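Local coordinates for glucan-binding protein C, GbpC (Streptococcus mutans UA159, PDB 5UQZ) that probably binds glucan and mediates sucrose-independent and sucrose-dependent adherence as a cell-wall-anchored surface protein, of which this is the central part, at residues 53-58 with 245-250; 98-103 with 167-172; 198-203 with 305-310; 274-279 with 297-302. All blocks are in the same frame, centred on the assembly; numbering follows the deposited sequence.

Interaction 1: residues 53-58 with 245-250; sequences LASGRV and EFVKIP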
# COMPACT_ATOMS: atom_id res chain seq x y z
N LEU A 53 -24.08 9.58 1.26
CA LEU A 53 -23.91 8.66 0.15
C LEU A 53 -23.02 7.51 0.61
O LEU A 53 -22.38 7.58 1.65
CB LEU A 53 -23.40 9.40 -1.09
CG LEU A 53 -24.22 10.67 -1.43
CD1 LEU A 53 -23.64 11.41 -2.64
CD2 LEU A 53 -25.65 10.34 -1.67
N ALA A 54 -22.97 6.44 -0.19
CA ALA A 54 -22.30 5.20 0.24
C ALA A 54 -20.86 5.43 0.70
O ALA A 54 -20.47 4.91 1.76
CB ALA A 54 -22.35 4.17 -0.88
N SER A 55 -20.07 6.20 -0.06
CA SER A 55 -18.67 6.43 0.32
C SER A 55 -18.52 7.29 1.59
O SER A 55 -17.46 7.29 2.25
CB SER A 55 -17.88 6.97 -0.86
OG SER A 55 -17.87 6.01 -1.92
N GLY A 56 -19.56 8.02 1.98
CA GLY A 56 -19.55 8.70 3.26
C GLY A 56 -19.44 7.75 4.44
O GLY A 56 -19.10 8.21 5.54
N ARG A 57 -19.68 6.45 4.23
CA ARG A 57 -19.54 5.52 5.33
C ARG A 57 -18.13 5.46 5.89
O ARG A 57 -17.97 5.08 7.05
CB ARG A 57 -19.95 4.12 4.85
CG ARG A 57 -21.45 3.96 4.75
CD ARG A 57 -21.89 2.62 4.13
NE ARG A 57 -21.17 1.47 4.71
CZ ARG A 57 -21.31 0.95 5.93
NH1 ARG A 57 -22.28 1.42 6.72
NH2 ARG A 57 -20.54 -0.03 6.35
N VAL A 58 -17.11 5.86 5.13
CA VAL A 58 -15.75 5.88 5.71
C VAL A 58 -15.72 6.71 6.99
O VAL A 58 -15.08 6.33 7.98
CB VAL A 58 -14.72 6.40 4.70
CG1 VAL A 58 -13.35 6.56 5.35
CG2 VAL A 58 -14.66 5.49 3.49
N GLU A 245 -17.76 -5.95 1.56
CA GLU A 245 -18.39 -4.97 0.67
C GLU A 245 -17.41 -3.88 0.26
O GLU A 245 -16.82 -3.23 1.11
CB GLU A 245 -19.60 -4.38 1.36
CG GLU A 245 -20.38 -3.47 0.50
CD GLU A 245 -21.73 -3.11 1.10
OE1 GLU A 245 -22.40 -2.28 0.44
OE2 GLU A 245 -22.11 -3.66 2.17
N PHE A 246 -17.33 -3.60 -1.04
CA PHE A 246 -16.44 -2.55 -1.53
C PHE A 246 -16.98 -1.18 -1.15
O PHE A 246 -18.17 -0.93 -1.28
CB PHE A 246 -16.35 -2.65 -3.06
CG PHE A 246 -15.51 -1.58 -3.71
CD1 PHE A 246 -14.25 -1.26 -3.26
CD2 PHE A 246 -15.97 -0.98 -4.88
CE1 PHE A 246 -13.47 -0.34 -3.93
CE2 PHE A 246 -15.19 -0.04 -5.55
CZ PHE A 246 -13.95 0.29 -5.07
N VAL A 247 -16.09 -0.29 -0.71
CA VAL A 247 -16.36 1.11 -0.51
C VAL A 247 -15.47 1.89 -1.49
O VAL A 247 -14.23 1.93 -1.33
CB VAL A 247 -16.12 1.54 0.94
CG1 VAL A 247 -16.36 3.03 1.07
CG2 VAL A 247 -17.04 0.73 1.89
N LYS A 248 -16.10 2.50 -2.50
CA LYS A 248 -15.36 3.25 -3.51
C LYS A 248 -14.83 4.55 -2.91
O LYS A 248 -15.56 5.30 -2.24
CB LYS A 248 -16.33 3.52 -4.67
CG LYS A 248 -15.79 4.49 -5.74
CD LYS A 248 -14.63 3.91 -6.52
CE LYS A 248 -13.90 4.93 -7.41
NZ LYS A 248 -14.74 5.70 -8.23
N ILE A 249 -13.58 4.88 -3.22
CA ILE A 249 -12.97 6.13 -2.74
C ILE A 249 -13.09 7.17 -3.85
O ILE A 249 -12.65 6.91 -4.98
CB ILE A 249 -11.50 5.91 -2.36
CG1 ILE A 249 -11.34 4.83 -1.25
CG2 ILE A 249 -10.86 7.26 -1.97
CD1 ILE A 249 -11.92 5.21 0.02
N PRO A 250 -13.73 8.31 -3.61
CA PRO A 250 -13.91 9.30 -4.70
C PRO A 250 -12.57 9.74 -5.29
O PRO A 250 -11.61 9.98 -4.57
CB PRO A 250 -14.60 10.49 -4.02
CG PRO A 250 -14.86 10.07 -2.68
CD PRO A 250 -14.27 8.76 -2.32
O HOH W 1 -19.01 2.78 -2.17
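Ser55 and Val247 bring the two backbones closest, their CA atoms 5.9 Å apart, where a turn with helical backbone angles lies beside an edge strand and the chain that follows it. In the turn, Gly56 N bonds to Leu53 O and Arg57 N to Ala54 O, leading into the short helix 57-60, while 245-250 runs on from strand 245-247 as extended chain. Ser55 points toward this chain and sets its OG against the carbonyl of Lys248. The modelled separation of Ser55 OG from Lys248 O, 2.4 Å, is too short to be taken at face value, and because the serine has two conformers the exact geometry of this bond is doubtful. Beside it a water accepts from Lys248 N at 2.9 Å; its weak bond to Ser55 OG shares the doubt. The carbonyl of Lys248 thus meets the serine directly and its N-H through the water. The apolar half of the contact is made by methyl groups: Val58 CG2 lies 3.8 Å from Val247 CG1, which chi1 of 177° turns toward the helical turn, and 4.4 Å from Ile249 CD1. Pro250 CD closes over Ser55 CB at 4.3 Å. Helix 3-51 flanks the contact through Tyr45 against Val58 and Glu48 against Ser55 and Pro250. Strand 303-306 pairs with 245-247 in a three-stranded antiparallel sheet and carries Thr306, whose OG1 bonds to Arg57 NH2.

Interaction 2: residues 98-103 with 167-172; sequences QQYNTD and SALVNL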
# COMPACT_ATOMS: atom_id res chain seq x y z
N GLN A 98 15.75 -8.06 -5.22
CA GLN A 98 16.65 -9.19 -5.02
C GLN A 98 16.40 -9.88 -3.69
O GLN A 98 16.56 -11.10 -3.59
CB GLN A 98 18.11 -8.76 -5.08
CG GLN A 98 18.61 -8.38 -6.48
CD GLN A 98 18.49 -9.48 -7.57
OE1 GLN A 98 18.19 -10.65 -7.31
NE2 GLN A 98 18.75 -9.09 -8.81
N GLN A 99 16.04 -9.12 -2.64
CA GLN A 99 15.71 -9.75 -1.37
C GLN A 99 14.57 -10.74 -1.51
O GLN A 99 14.51 -11.72 -0.77
CB GLN A 99 15.35 -8.67 -0.37
CG GLN A 99 15.27 -9.12 1.02
CD GLN A 99 15.25 -7.91 1.95
OE1 GLN A 99 15.94 -6.90 1.70
NE2 GLN A 99 14.49 -8.01 2.99
N TYR A 100 13.64 -10.49 -2.45
CA TYR A 100 12.53 -11.39 -2.66
C TYR A 100 12.74 -12.27 -3.87
O TYR A 100 11.80 -12.95 -4.30
CB TYR A 100 11.22 -10.60 -2.75
CG TYR A 100 10.77 -10.15 -1.37
CD1 TYR A 100 9.97 -10.97 -0.57
CD2 TYR A 100 11.22 -8.94 -0.84
CE1 TYR A 100 9.57 -10.55 0.69
CE2 TYR A 100 10.83 -8.51 0.41
CZ TYR A 100 10.02 -9.35 1.20
OH TYR A 100 9.61 -8.93 2.43
N ASN A 101 13.95 -12.34 -4.40
CA ASN A 101 14.24 -13.25 -5.50
C ASN A 101 14.47 -14.64 -4.90
O ASN A 101 15.54 -14.94 -4.40
CB ASN A 101 15.45 -12.78 -6.28
CG ASN A 101 15.75 -13.68 -7.45
OD1 ASN A 101 15.15 -14.77 -7.58
ND2 ASN A 101 16.64 -13.25 -8.33
N THR A 102 13.43 -15.48 -4.92
CA THR A 102 13.52 -16.81 -4.33
C THR A 102 14.57 -17.68 -5.00
O THR A 102 14.97 -18.70 -4.41
CB THR A 102 12.14 -17.47 -4.29
OG1 THR A 102 11.49 -17.31 -5.57
CG2 THR A 102 11.24 -16.82 -3.24
N ASP A 103 15.03 -17.33 -6.20
CA ASP A 103 16.14 -18.10 -6.80
C ASP A 103 17.42 -17.96 -5.98
O ASP A 103 18.34 -18.78 -6.14
CB ASP A 103 16.49 -17.53 -8.17
CG ASP A 103 15.44 -17.81 -9.24
OD1 ASP A 103 14.51 -18.59 -9.02
OD2 ASP A 103 15.60 -17.25 -10.34
N SER A 167 5.96 -21.42 -3.76
CA SER A 167 6.43 -20.81 -2.52
C SER A 167 6.53 -19.30 -2.70
O SER A 167 6.54 -18.78 -3.83
CB SER A 167 7.81 -21.35 -2.15
OG SER A 167 8.79 -20.86 -3.07
N ALA A 168 6.58 -18.61 -1.57
CA ALA A 168 6.86 -17.19 -1.61
C ALA A 168 7.52 -16.84 -0.28
O ALA A 168 7.26 -17.48 0.74
CB ALA A 168 5.57 -16.37 -1.79
N LEU A 169 8.41 -15.84 -0.32
CA LEU A 169 9.07 -15.37 0.88
C LEU A 169 8.22 -14.28 1.54
O LEU A 169 7.75 -13.35 0.85
CB LEU A 169 10.45 -14.85 0.52
CG LEU A 169 11.35 -14.46 1.71
CD1 LEU A 169 11.66 -15.69 2.57
CD2 LEU A 169 12.62 -13.80 1.19
N VAL A 170 8.12 -14.32 2.87
CA VAL A 170 7.26 -13.43 3.63
C VAL A 170 8.05 -12.78 4.74
O VAL A 170 8.76 -13.46 5.50
CB VAL A 170 6.06 -14.19 4.24
CG1 VAL A 170 5.26 -13.29 5.18
CG2 VAL A 170 5.18 -14.71 3.12
N ASN A 171 7.89 -11.47 4.88
CA ASN A 171 8.26 -10.72 6.09
C ASN A 171 6.93 -10.41 6.77
O ASN A 171 6.10 -9.66 6.23
CB ASN A 171 8.98 -9.46 5.66
CG ASN A 171 9.57 -8.69 6.82
OD1 ASN A 171 9.61 -9.14 7.99
ND2 ASN A 171 10.09 -7.52 6.50
N LEU A 172 6.69 -11.07 7.90
CA LEU A 172 5.47 -10.92 8.66
C LEU A 172 5.73 -9.95 9.80
O LEU A 172 6.51 -10.23 10.72
CB LEU A 172 5.05 -12.28 9.23
CG LEU A 172 3.79 -12.27 10.09
CD1 LEU A 172 2.57 -12.12 9.26
CD2 LEU A 172 3.68 -13.62 10.88
O HOH W 2 10.62 -6.74 3.70
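Tyr100 and Leu169 form the centre of a partly buried packing contact in which the chain leaving helix 96-99 lies over strand 167-172, an inner strand of a four-stranded antiparallel sheet. Tyr100 is the first residue past the helix to depart from helical angles, and its CA stands 6.4 Å from that of Leu169. The two touching parts run at 146° to each other, roughly opposed. With CG anti to the carbonyl carbon (chi1 -75°), the tyrosine ring reaches along the strand and presents an edge to it: CE1 lies 3.3 Å from Leu169 O, which sits close to the ring plane, and CD1 meets Leu169 CB at 4.1 Å. Farther along, Tyr100 OH comes 3.3 Å from Asn171 CB, and a water joins the two polar ends, 2.7 Å from Tyr100 OH and accepting from Asn171 ND2 at 3.0 Å. Phe181 of the adjoining strand 180-184 stacks with the Tyr100 ring, so the tyrosine packs on this sheet of the beta-supersandwich of the glucan-binding region. Leu169, CG anti to its backbone N, crosses the tyrosine at about a right angle and brings its CD2, at the end of the helix, to 3.4 Å from Gln99 O, an oxygen that accepts a hydrogen bond from Tyr105 OH. Beyond the tyrosine the chain bends through an Asx turn, Asp103 N bonding to Asn101 OD1 at 2.9 Å. Thr102 turns its CG2 methyl toward Leu169, while its OG1 is bonded to Gln185 N and Asn163 ND2.

Interaction 3: residues 198-203 with 305-310; sequences TMQIIF and MTYKGE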
# COMPACT_ATOMS: atom_id res chain seq x y z
N THR A 198 -5.09 -15.63 0.40
CA THR A 198 -6.37 -15.46 1.07
C THR A 198 -6.12 -15.23 2.55
O THR A 198 -5.30 -15.92 3.18
CB THR A 198 -7.24 -16.71 0.86
OG1 THR A 198 -7.52 -16.87 -0.52
CG2 THR A 198 -8.56 -16.62 1.63
N MET A 199 -6.82 -14.25 3.10
CA MET A 199 -6.67 -13.89 4.50
C MET A 199 -8.03 -13.80 5.16
O MET A 199 -9.04 -13.48 4.53
CB MET A 199 -5.87 -12.65 4.69
CG MET A 199 -5.94 -11.52 3.90
SD MET A 199 -4.44 -10.40 4.25
CE MET A 199 -4.78 -9.93 5.94
N GLN A 200 -8.00 -13.98 6.49
CA GLN A 200 -9.18 -13.73 7.30
C GLN A 200 -8.72 -13.18 8.63
O GLN A 200 -7.82 -13.76 9.26
CB GLN A 200 -10.03 -14.99 7.49
CG GLN A 200 -11.31 -14.68 8.21
CD GLN A 200 -12.25 -15.89 8.35
OE1 GLN A 200 -11.84 -17.04 8.15
NE2 GLN A 200 -13.49 -15.63 8.71
N ILE A 201 -9.34 -12.09 9.09
CA ILE A 201 -8.98 -11.41 10.34
C ILE A 201 -10.10 -11.59 11.34
O ILE A 201 -11.28 -11.37 11.02
CB ILE A 201 -8.78 -9.91 10.06
CG1 ILE A 201 -7.68 -9.67 9.02
CG2 ILE A 201 -8.44 -9.19 11.39
CD1 ILE A 201 -7.64 -8.22 8.50
N ILE A 202 -9.74 -11.96 12.57
CA ILE A 202 -10.70 -12.05 13.66
C ILE A 202 -10.18 -11.18 14.80
O ILE A 202 -9.02 -11.28 15.20
CB ILE A 202 -10.87 -13.51 14.15
CG1 ILE A 202 -11.42 -14.41 13.02
CG2 ILE A 202 -11.82 -13.55 15.34
CD1 ILE A 202 -11.46 -15.85 13.39
N PHE A 203 -11.05 -10.30 15.31
CA PHE A 203 -10.74 -9.46 16.46
C PHE A 203 -11.37 -10.08 17.70
O PHE A 203 -12.49 -10.58 17.64
CB PHE A 203 -11.30 -8.05 16.25
CG PHE A 203 -10.77 -7.36 15.01
CD1 PHE A 203 -9.46 -6.85 14.98
CD2 PHE A 203 -11.56 -7.23 13.88
CE1 PHE A 203 -8.98 -6.18 13.87
CE2 PHE A 203 -11.09 -6.54 12.78
CZ PHE A 203 -9.81 -6.02 12.75
N MET A 305 -13.09 -1.31 2.27
CA MET A 305 -14.15 -2.30 2.40
C MET A 305 -14.88 -2.10 3.71
O MET A 305 -14.31 -1.66 4.70
CB MET A 305 -13.66 -3.74 2.30
CG MET A 305 -12.64 -4.12 3.34
SD MET A 305 -12.23 -5.90 3.17
CE MET A 305 -10.81 -6.01 4.26
N THR A 306 -16.15 -2.49 3.72
CA THR A 306 -16.82 -2.86 4.97
C THR A 306 -16.48 -4.31 5.21
O THR A 306 -16.89 -5.20 4.43
CB THR A 306 -18.33 -2.64 4.86
OG1 THR A 306 -18.59 -1.25 4.62
CG2 THR A 306 -19.00 -3.07 6.16
N TYR A 307 -15.62 -4.54 6.18
CA TYR A 307 -15.13 -5.87 6.49
C TYR A 307 -16.12 -6.56 7.42
O TYR A 307 -16.39 -6.08 8.53
CB TYR A 307 -13.74 -5.77 7.13
CG TYR A 307 -13.19 -7.14 7.50
CD1 TYR A 307 -12.97 -8.09 6.51
CD2 TYR A 307 -12.96 -7.51 8.83
CE1 TYR A 307 -12.54 -9.38 6.83
CE2 TYR A 307 -12.52 -8.76 9.16
CZ TYR A 307 -12.30 -9.68 8.18
OH TYR A 307 -11.89 -10.96 8.47
N LYS A 308 -16.65 -7.68 6.94
CA LYS A 308 -17.73 -8.38 7.65
C LYS A 308 -17.21 -9.65 8.34
O LYS A 308 -18.01 -10.45 8.83
CB LYS A 308 -18.84 -8.73 6.67
CG LYS A 308 -19.51 -7.44 6.16
CD LYS A 308 -20.61 -7.79 5.13
CE LYS A 308 -21.23 -6.52 4.57
NZ LYS A 308 -22.35 -6.72 3.60
N GLY A 309 -15.91 -9.84 8.39
CA GLY A 309 -15.37 -11.00 9.07
C GLY A 309 -15.14 -12.21 8.20
O GLY A 309 -14.71 -13.23 8.72
N GLU A 310 -15.26 -12.09 6.92
CA GLU A 310 -15.16 -13.21 6.00
C GLU A 310 -13.89 -13.12 5.17
O GLU A 310 -13.31 -12.04 5.00
CB GLU A 310 -16.40 -13.18 5.11
CG GLU A 310 -17.68 -13.38 5.95
CD GLU A 310 -18.68 -14.37 5.37
OE1 GLU A 310 -18.48 -14.99 4.29
OE2 GLU A 310 -19.73 -14.51 6.01
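Tyr307 OH donates to Ile201 O at 2.7 Å, and Gln200 NE2 donates to Gly309 O over the same distance, so each segment offers one side chain to a carbonyl of the other. The tyrosine hydroxyl lies in the carbonyl plane of Ile201, on a lone pair, with a C=O...O angle of 120°. In the glutamine bond the N-H...O angle is 159°, and the acceptor lies near the plane of the Gln200 amide. An extended chain, with CG anti to the backbone N (chi1 -175°), carries that amide across to Gly309, and the amide plane stands almost perpendicular to the Tyr307 ring. These bonds tie the turn following strand 303-306 to strand 194-204 of the large antiparallel sheet of the supersandwich, which continues through strand 312-319. Gly309 has a positive phi, and the turn folds back so that Gly309 N lies over the centre of the Tyr307 ring, 3.5 Å above its plane. Outward from the bonds, Ile201 CB packs 4.0 Å from Tyr307 CZ, and Phe203 CE2 approaches Tyr307 CD2 more loosely at 4.5 Å. Met220 of strand 219-222 covers both Ile201 and Tyr307, and Phe66 meets Phe203 edge to face.

Interaction 4: residues 274-279 with 297-302; sequences ATFNGD and TAYYGA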
# COMPACT_ATOMS: atom_id res chain seq x y z
N ALA A 274 -1.50 8.26 -15.83
CA ALA A 274 -1.93 8.42 -14.45
C ALA A 274 -2.05 9.90 -14.10
O ALA A 274 -1.38 10.77 -14.66
CB ALA A 274 -0.89 7.81 -13.52
N THR A 275 -2.91 10.19 -13.12
CA THR A 275 -3.09 11.58 -12.67
C THR A 275 -1.94 12.06 -11.81
O THR A 275 -1.60 13.26 -11.84
CB THR A 275 -4.41 11.69 -11.92
OG1 THR A 275 -5.46 11.22 -12.77
CG2 THR A 275 -4.67 13.13 -11.44
N PHE A 276 -1.36 11.16 -11.04
CA PHE A 276 -0.26 11.46 -10.14
C PHE A 276 0.81 10.41 -10.38
O PHE A 276 0.48 9.25 -10.65
CB PHE A 276 -0.70 11.38 -8.67
CG PHE A 276 -1.89 12.24 -8.37
CD1 PHE A 276 -1.77 13.61 -8.13
CD2 PHE A 276 -3.15 11.69 -8.27
CE1 PHE A 276 -2.91 14.40 -7.85
CE2 PHE A 276 -4.27 12.46 -8.00
CZ PHE A 276 -4.17 13.81 -7.77
N ASN A 277 2.08 10.77 -10.21
CA ASN A 277 3.13 9.76 -10.17
C ASN A 277 3.13 9.06 -8.82
O ASN A 277 3.00 9.70 -7.78
CB ASN A 277 4.49 10.40 -10.39
CG ASN A 277 4.69 10.83 -11.83
OD1 ASN A 277 4.41 10.06 -12.76
ND2 ASN A 277 5.18 12.05 -12.03
N GLY A 278 3.32 7.74 -8.85
CA GLY A 278 3.39 6.96 -7.65
C GLY A 278 4.75 6.93 -6.99
O GLY A 278 4.82 6.74 -5.76
N ASP A 279 5.82 7.04 -7.78
CA ASP A 279 7.19 6.79 -7.32
C ASP A 279 7.73 8.01 -6.60
O ASP A 279 7.27 9.15 -6.80
CB ASP A 279 8.20 6.57 -8.46
CG ASP A 279 7.99 5.29 -9.25
OD1 ASP A 279 7.18 4.43 -8.86
OD2 ASP A 279 8.72 5.13 -10.29
N THR A 297 -2.11 12.41 -1.54
CA THR A 297 -2.71 11.81 -2.72
C THR A 297 -2.78 10.28 -2.63
O THR A 297 -3.13 9.66 -3.64
CB THR A 297 -1.94 12.24 -3.97
OG1 THR A 297 -0.56 11.99 -3.69
CG2 THR A 297 -2.17 13.73 -4.31
N ALA A 298 -2.53 9.67 -1.46
CA ALA A 298 -2.60 8.22 -1.35
C ALA A 298 -3.97 7.67 -1.79
O ALA A 298 -4.05 6.55 -2.30
CB ALA A 298 -2.28 7.79 0.07
N TYR A 299 -5.04 8.45 -1.62
CA TYR A 299 -6.38 8.00 -2.01
C TYR A 299 -6.42 7.56 -3.46
O TYR A 299 -7.24 6.72 -3.84
CB TYR A 299 -7.43 9.12 -1.77
CG TYR A 299 -7.39 10.19 -2.84
CD1 TYR A 299 -6.52 11.28 -2.76
CD2 TYR A 299 -8.18 10.07 -3.98
CE1 TYR A 299 -6.45 12.24 -3.77
CE2 TYR A 299 -8.11 11.01 -5.00
CZ TYR A 299 -7.23 12.09 -4.89
OH TYR A 299 -7.12 13.03 -5.85
N TYR A 300 -5.53 8.12 -4.29
CA TYR A 300 -5.63 7.86 -5.71
C TYR A 300 -5.41 6.39 -6.04
O TYR A 300 -5.90 5.92 -7.07
CB TYR A 300 -4.61 8.73 -6.45
CG TYR A 300 -4.54 8.50 -7.92
CD1 TYR A 300 -5.62 8.82 -8.78
CD2 TYR A 300 -3.37 8.00 -8.50
CE1 TYR A 300 -5.53 8.58 -10.14
CE2 TYR A 300 -3.28 7.80 -9.86
CZ TYR A 300 -4.35 8.09 -10.68
OH TYR A 300 -4.25 7.87 -12.05
N GLY A 301 -4.64 5.68 -5.22
CA GLY A 301 -4.38 4.28 -5.46
C GLY A 301 -5.14 3.37 -4.51
O GLY A 301 -4.76 2.19 -4.38
N ALA A 302 -6.21 3.85 -3.89
CA ALA A 302 -6.80 3.12 -2.78
C ALA A 302 -8.26 2.72 -3.01
O ALA A 302 -9.03 3.41 -3.68
CB ALA A 302 -6.80 3.98 -1.53
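Phe276 and Thr297 mark the closest backbone approach, their CA atoms 7.8 Å apart, between an irregular loop and a short 3-10 turn, so that side chains span the gap. The Phe276 ring directs its edge at the face of Tyr300 in a T-shaped pair, with centroids 5.1 Å apart and planes at 77°. Phe276 CD2 leads, 3.5 Å from Tyr300 CG. On one face of the phenylalanine lies Thr297 CG2, 3.9 Å from the ring centroid in a CH-pi contact, and on the opposite face Thr275 CG2. Tyr299 OH, 3.6 Å from Phe276 CZ, adds a further neighbour. Because CG of Tyr300 is anti to the backbone N (chi1 176°), its ring reaches out to the loop, where the hydroxyl accepts a nearly linear bond from Thr275 N at 2.9 Å (N-H...O 170°). The next amide, Phe276 N, is buried without a partner. Gln38 of helix 3-51 touches both Phe276 and Thr297. With Trp284, which meets Tyr300 edge to face, the residues form an aromatic cluster within the long connection between strands 260-263 and 303-306. The Tyr300 side chain is about 9 Å from that of Asn226, a calcium ligand, and Gly301 pairs through its backbone with Leu225, adjoining that site.

Interactions 1 and 4 are buried contacts that lie against helix 3-51, and they touch each other where Ile249 and Pro250 meet Tyr299 and Ala302. Interaction 1 also adjoins interaction 3, since strands 245-247 and 303-306 are neighbours in one sheet and Arg57 reaches Thr306. Interactions 2 and 3 are partly buried; the former belongs to a separate four-stranded sheet on the far side of the chain's centre from interaction 1, their centres 34 Å apart. Chemistry varies accordingly: aromatic packing dominates the loop contact 274-279 with 297-302, paired side-chain-to-carbonyl bonds serve 198-203 with 305-310, and a water bridges polar groups in interaction 2 and, more weakly, in interaction 1.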